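Local structure of alginase (Pseudoalteromonas, 4Q8L) at residues D13-N18 / A35-P40; E48-E53 / Y174-N179. The protein probably cleaves alginate by a lyase (beta-elimination) reaction, as a calcium-containing member of polysaccharide lyase family 18. All coordinates share one frame; numbering follows the deposited sequence.

Contact 1 (D13-N18 / A35-P40); sequences DLEGDN and AQHITP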
loop_
_atom_site.group_PDB
_atom_site.type_symbol
_atom_site.label_atom_id
_atom_site.label_comp_id
_atom_site.label_asym_id
_atom_site.label_seq_id
_atom_site.Cartn_x
_atom_site.Cartn_y
_atom_site.Cartn_z
ATOM N N ASP A 13 9.585 9.026 6.584
ATOM C CA ASP A 13 8.998 9.154 7.908
ATOM C C ASP A 13 8.308 7.835 8.230
ATOM O O ASP A 13 7.750 7.187 7.335
ATOM C CB ASP A 13 7.923 10.244 7.926
ATOM C CG ASP A 13 8.488 11.645 7.844
ATOM O OD1 ASP A 13 7.753 12.526 7.349
ATOM O OD2 ASP A 13 9.638 11.873 8.286
ATOM N N LEU A 14 8.343 7.445 9.500
ATOM C CA LEU A 14 7.559 6.309 9.972
ATOM C C LEU A 14 6.126 6.734 10.291
ATOM O O LEU A 14 5.902 7.634 11.105
ATOM C CB LEU A 14 8.204 5.709 11.226
ATOM C CG LEU A 14 7.462 4.572 11.931
ATOM C CD1 LEU A 14 7.031 3.482 10.931
ATOM C CD2 LEU A 14 8.325 3.982 13.067
ATOM N N GLU A 15 5.156 6.088 9.655
ATOM C CA GLU A 15 3.750 6.321 9.989
ATOM C C GLU A 15 3.227 5.194 10.886
ATOM O O GLU A 15 2.868 4.112 10.417
ATOM C CB GLU A 15 2.908 6.457 8.713
ATOM C CG GLU A 15 3.326 7.658 7.852
ATOM C CD GLU A 15 2.983 8.995 8.504
ATOM O OE1 GLU A 15 1.866 9.123 9.051
ATOM O OE2 GLU A 15 3.824 9.919 8.469
ATOM N N GLY A 16 3.211 5.442 12.187
ATOM C CA GLY A 16 2.812 4.416 13.142
ATOM C C GLY A 16 4.023 3.959 13.931
ATOM O O GLY A 16 4.692 2.997 13.559
ATOM N N ASP A 17 4.304 4.655 15.029
ATOM C CA ASP A 17 5.570 4.499 15.738
ATOM C C ASP A 17 5.627 3.277 16.647
ATOM O O ASP A 17 6.710 2.770 16.962
ATOM C CB ASP A 17 5.853 5.761 16.554
ATOM C CG ASP A 17 5.881 6.998 15.693
ATOM O OD1 ASP A 17 6.892 7.207 14.998
ATOM O OD2 ASP A 17 4.884 7.745 15.691
ATOM N N ASN A 18 4.457 2.805 17.064
ATOM C CA ASN A 18 4.375 1.736 18.047
ATOM C C ASN A 18 3.444 0.611 17.576
ATOM O O ASN A 18 2.238 0.813 17.460
ATOM C CB ASN A 18 3.891 2.316 19.388
ATOM C CG ASN A 18 3.939 1.301 20.528
ATOM O OD1 ASN A 18 3.085 1.314 21.414
ATOM N ND2 ASN A 18 4.944 0.431 20.516
ATOM N N ALA A 35 -0.630 -0.828 15.451
ATOM C CA ALA A 35 -0.239 0.569 15.300
ATOM C C ALA A 35 -1.447 1.505 15.400
ATOM O O ALA A 35 -1.350 2.587 15.975
ATOM C CB ALA A 35 0.511 0.785 13.982
ATOM N N GLN A 36 -2.573 1.073 14.834
ATOM C CA GLN A 36 -3.832 1.818 14.887
ATOM C C GLN A 36 -3.686 3.284 14.467
ATOM O O GLN A 36 -4.277 4.184 15.068
ATOM C CB GLN A 36 -4.475 1.664 16.284
ATOM C CG GLN A 36 -4.738 0.183 16.619
ATOM C CD GLN A 36 -5.284 -0.059 18.025
ATOM O OE1 GLN A 36 -5.230 -1.182 18.538
ATOM N NE2 GLN A 36 -5.819 0.977 18.641
ATOM N N HIS A 37 -2.918 3.506 13.403
ATOM C CA HIS A 37 -2.569 4.851 12.951
ATOM C C HIS A 37 -3.414 5.274 11.742
ATOM O O HIS A 37 -3.544 4.526 10.770
ATOM C CB HIS A 37 -1.074 4.874 12.616
ATOM C CG HIS A 37 -0.570 6.189 12.105
ATOM N ND1 HIS A 37 -0.842 7.390 12.729
ATOM C CD2 HIS A 37 0.219 6.483 11.044
ATOM C CE1 HIS A 37 -0.256 8.370 12.061
ATOM N NE2 HIS A 37 0.396 7.848 11.038
ATOM N N ILE A 38 -3.981 6.475 11.791
ATOM C CA ILE A 38 -4.872 6.919 10.724
ATOM C C ILE A 38 -4.317 8.099 9.933
ATOM O O ILE A 38 -3.334 8.719 10.334
ATOM C CB ILE A 38 -6.236 7.360 11.281
ATOM C CG1 ILE A 38 -6.110 8.749 11.917
ATOM C CG2 ILE A 38 -6.803 6.294 12.241
ATOM C CD1 ILE A 38 -7.130 9.015 13.048
ATOM N N THR A 39 -4.963 8.394 8.803
ATOM C CA THR A 39 -4.801 9.673 8.124
ATOM C C THR A 39 -5.975 10.581 8.502
ATOM O O THR A 39 -6.966 10.129 9.088
ATOM C CB THR A 39 -4.751 9.512 6.586
ATOM O OG1 THR A 39 -6.016 9.024 6.112
ATOM C CG2 THR A 39 -3.622 8.550 6.167
ATOM N N PRO A 40 -5.870 11.877 8.188
ATOM C CA PRO A 40 -6.977 12.744 8.604
ATOM C C PRO A 40 -8.263 12.505 7.805
ATOM O O PRO A 40 -9.340 12.824 8.298
ATOM C CB PRO A 40 -6.430 14.166 8.397
ATOM C CG PRO A 40 -5.214 14.019 7.564
ATOM C CD PRO A 40 -4.690 12.631 7.736
HETATM O O HOH W 1 1.563 3.820 16.698
#
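Gly16 and Ala35 bring the two backbones nearest to each other, with their CA atoms 5.4 Å apart. Strand 12-15 ends just before this point, and helix 32-35 gives way to a loop just after it, so a strand end meets a helix end without ladder pairing. Gly16 takes a positive phi of 110°, a backbone conformation suited to a residue without CB, and its CA lies close to Ala35 CB. Further along, the CA of Ala35 directs its hydrogen at Asn18 O, 3.3 Å away, and water 1 joins the backbones by accepting from Asn18 N and donating to Ala35 O.

His37 has the largest share of the buried surface. Its CG lies anti to the backbone N (chi1 179°), which sends the ring across the turn until CD2 rests 3.4 Å from Gly16 N. The ring's NE2 donates to Glu15 OE1 over 2.8 Å in a nearly straight bond. Glu15 OE1 lies in the imidazole plane, whereas the nitrogen reaches it on the anti side, tilted out of the carboxylate plane. Glu15 CB also packs 3.6 Å from His37 CD2.

Salt bridges from Arg46 to OE1 and from Lys50 to OE2 engage both carboxylate oxygens. Such surroundings would be expected to keep Glu15 ionised and to fix the rotation of its carboxylate, leaving OE1 a charged acceptor for the His37 N-H despite the out-of-plane approach.

Contact 2 (E48-E53 / Y174-N179); sequences EYKVKE and YFKFGN
Backbone hydrogen bonds knit Tyr49 to Phe177 in an antiparallel hydrogen-bonded pair: Tyr49 N reaches Phe177 O at 2.9 Å, and Phe177 N returns to Tyr49 O at 3.1 Å. The ladder continues with Val51 N donating to Phe175 O over 3.0 Å. Between these rungs, Lys50 and Lys176 form a non-hydrogen-bonded pair, and the CA of Lys176 makes a C-H contact with Tyr49 O.

One charged pair spans the strands. Lys176 NZ lies 2.7 Å from Glu48 OE1 in a salt bridge, approaching from above the carboxylate plane; Arg46 is a second cationic partner of the same oxygen. Glu48 CG sits between the backbone N and carbonyl carbon (chi1 71°), and the chain beyond it is extended toward the lysine.

These strands are neighbours in one of the two antiparallel sheets of a beta-sandwich, the jelly-roll architecture of the concanavalin-like clan. At Gly178 the chain turns a corner, its CA 4.2 Å from Glu48 CA; its backbone angles turn the CB position toward Glu48.

Apolar contacts divide between the faces. Tyr49 and Phe177 share one, their rings inclined by 29° but slid apart with little overlap; Phe177 CZ touches Tyr49 CD1 at 3.6 Å. On the other face, Lys50 CG meets Lys176 CG at 3.7 Å. Beyond this aliphatic contact, Lys50 NZ continues to Glu15 and Asp13. At the end of strand 44-51, Val51 CG2 packs against Phe175 CB.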
loop_
_atom_site.group_PDB
_atom_site.type_symbol
_atom_site.label_atom_id
_atom_site.label_comp_id
_atom_site.label_asym_id
_atom_site.label_seq_id
_atom_site.Cartn_x
_atom_site.Cartn_y
_atom_site.Cartn_z
ATOM N N GLU A 48 3.125 2.105 8.075
ATOM C CA GLU A 48 3.792 2.287 6.791
ATOM C C GLU A 48 4.894 3.351 6.840
ATOM O O GLU A 48 5.036 4.077 7.830
ATOM C CB GLU A 48 2.749 2.623 5.704
ATOM C CG GLU A 48 2.141 4.015 5.837
ATOM C CD GLU A 48 0.858 4.215 5.018
ATOM O OE1 GLU A 48 0.090 5.139 5.348
ATOM O OE2 GLU A 48 0.620 3.475 4.045
ATOM N N TYR A 49 5.682 3.418 5.770
ATOM C CA TYR A 49 6.695 4.448 5.607
ATOM C C TYR A 49 6.250 5.400 4.503
ATOM O O TYR A 49 5.546 4.994 3.579
ATOM C CB TYR A 49 8.055 3.834 5.256
ATOM C CG TYR A 49 8.687 3.093 6.402
ATOM C CD1 TYR A 49 8.573 1.717 6.508
ATOM C CD2 TYR A 49 9.380 3.774 7.400
ATOM C CE1 TYR A 49 9.149 1.031 7.566
ATOM C CE2 TYR A 49 9.959 3.097 8.460
ATOM C CZ TYR A 49 9.834 1.725 8.533
ATOM O OH TYR A 49 10.400 1.036 9.577
ATOM N N LYS A 50 6.689 6.654 4.600
ATOM C CA LYS A 50 6.185 7.723 3.756
ATOM C C LYS A 50 7.305 8.712 3.421
ATOM O O LYS A 50 7.992 9.223 4.315
ATOM C CB LYS A 50 5.045 8.439 4.490
ATOM C CG LYS A 50 4.517 9.686 3.808
ATOM C CD LYS A 50 4.034 10.683 4.844
ATOM C CE LYS A 50 5.219 11.336 5.557
ATOM N NZ LYS A 50 4.783 11.996 6.808
ATOM N N VAL A 51 7.499 8.980 2.134
ATOM C CA VAL A 51 8.507 9.959 1.726
ATOM C C VAL A 51 8.190 11.316 2.382
ATOM O O VAL A 51 7.084 11.840 2.244
ATOM C CB VAL A 51 8.575 10.106 0.190
ATOM C CG1 VAL A 51 9.490 11.268 -0.202
ATOM C CG2 VAL A 51 9.048 8.794 -0.463
ATOM N N LYS A 52 9.150 11.876 3.107
ATOM C CA LYS A 52 8.894 13.116 3.851
ATOM C C LYS A 52 8.573 14.305 2.935
ATOM O O LYS A 52 9.033 14.369 1.793
ATOM C CB LYS A 52 10.072 13.452 4.776
ATOM C CG LYS A 52 11.336 13.847 4.033
ATOM C CD LYS A 52 12.513 14.049 4.981
ATOM C CE LYS A 52 12.900 12.766 5.688
ATOM N NZ LYS A 52 14.199 12.940 6.391
ATOM N N GLU A 53 7.779 15.240 3.450
ATOM C CA GLU A 53 7.350 16.413 2.690
ATOM C C GLU A 53 8.519 17.193 2.083
ATOM O O GLU A 53 8.428 17.699 0.971
ATOM C CB GLU A 53 6.510 17.343 3.573
ATOM C CG GLU A 53 6.003 18.599 2.858
ATOM C CD GLU A 53 5.120 19.479 3.739
ATOM O OE1 GLU A 53 5.360 19.549 4.968
ATOM O OE2 GLU A 53 4.178 20.103 3.201
ATOM N N TYR A 174 4.223 11.876 -3.423
ATOM C CA TYR A 174 4.993 11.066 -2.488
ATOM C C TYR A 174 4.598 9.590 -2.488
ATOM O O TYR A 174 3.431 9.236 -2.687
ATOM C CB TYR A 174 4.926 11.642 -1.067
ATOM C CG TYR A 174 3.534 11.756 -0.486
ATOM C CD1 TYR A 174 3.038 10.790 0.380
ATOM C CD2 TYR A 174 2.724 12.846 -0.786
ATOM C CE1 TYR A 174 1.762 10.901 0.917
ATOM C CE2 TYR A 174 1.455 12.967 -0.250
ATOM C CZ TYR A 174 0.982 11.999 0.599
ATOM O OH TYR A 174 -0.279 12.123 1.123
ATOM N N PHE A 175 5.596 8.750 -2.234
ATOM C CA PHE A 175 5.438 7.299 -2.175
ATOM C C PHE A 175 5.327 6.806 -0.737
ATOM O O PHE A 175 6.020 7.310 0.146
ATOM C CB PHE A 175 6.655 6.644 -2.828
ATOM C CG PHE A 175 6.575 5.142 -2.907
ATOM C CD1 PHE A 175 5.621 4.521 -3.717
ATOM C CD2 PHE A 175 7.468 4.352 -2.194
ATOM C CE1 PHE A 175 5.555 3.132 -3.805
ATOM C CE2 PHE A 175 7.417 2.954 -2.282
ATOM C CZ PHE A 175 6.455 2.348 -3.087
ATOM N N LYS A 176 4.456 5.820 -0.516
ATOM C CA LYS A 176 4.329 5.134 0.768
ATOM C C LYS A 176 4.344 3.628 0.516
ATOM O O LYS A 176 3.969 3.174 -0.561
ATOM C CB LYS A 176 3.017 5.519 1.482
ATOM C CG LYS A 176 2.871 7.006 1.827
ATOM C CD LYS A 176 1.763 7.258 2.881
ATOM C CE LYS A 176 0.351 6.927 2.349
ATOM N NZ LYS A 176 -0.675 6.960 3.457
ATOM N N PHE A 177 4.790 2.859 1.503
ATOM C CA PHE A 177 4.709 1.408 1.426
ATOM C C PHE A 177 4.561 0.841 2.824
ATOM O O PHE A 177 4.991 1.457 3.809
ATOM C CB PHE A 177 5.941 0.805 0.746
ATOM C CG PHE A 177 7.198 0.906 1.567
ATOM C CD1 PHE A 177 8.011 2.034 1.489
ATOM C CD2 PHE A 177 7.564 -0.125 2.425
ATOM C CE1 PHE A 177 9.179 2.133 2.258
ATOM C CE2 PHE A 177 8.726 -0.035 3.197
ATOM C CZ PHE A 177 9.535 1.099 3.112
ATOM N N GLY A 178 3.952 -0.333 2.908
ATOM C CA GLY A 178 3.721 -0.968 4.191
ATOM C C GLY A 178 2.399 -1.704 4.181
ATOM O O GLY A 178 2.150 -2.530 3.301
ATOM N N ASN A 179 1.538 -1.370 5.136
ATOM C CA ASN A 179 0.290 -2.088 5.335
ATOM C C ASN A 179 -0.800 -1.104 5.758
ATOM O O ASN A 179 -0.957 -0.790 6.945
ATOM C CB ASN A 179 0.507 -3.176 6.395
ATOM C CG ASN A 179 -0.699 -4.104 6.578
ATOM O OD1 ASN A 179 -1.752 -3.928 5.958
ATOM N ND2 ASN A 179 -0.535 -5.104 7.439
#

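How the contacts relate
Strand 44-51 links the two contacts: strand 12-15, which supplies part of contact 1, flanks it in the sheet, and strand 174-177 of contact 2 also pairs with it. Their chemistry follows their depth. Contact 1 lies at the surface, where a loop meets a strand end through a side-chain hydrogen bond and a water. Contact 2 is buried, and combines a regular backbone ladder with aromatic and aliphatic packing as well as a salt bridge. The two touch directly: Glu15 N probably hydrogen-bonds to Glu48 O at 2.7 Å. The side chains add a charged link, in which Glu15 of the surface contact, with Asp13, probably offsets the charge of Lys50 of the deeper one.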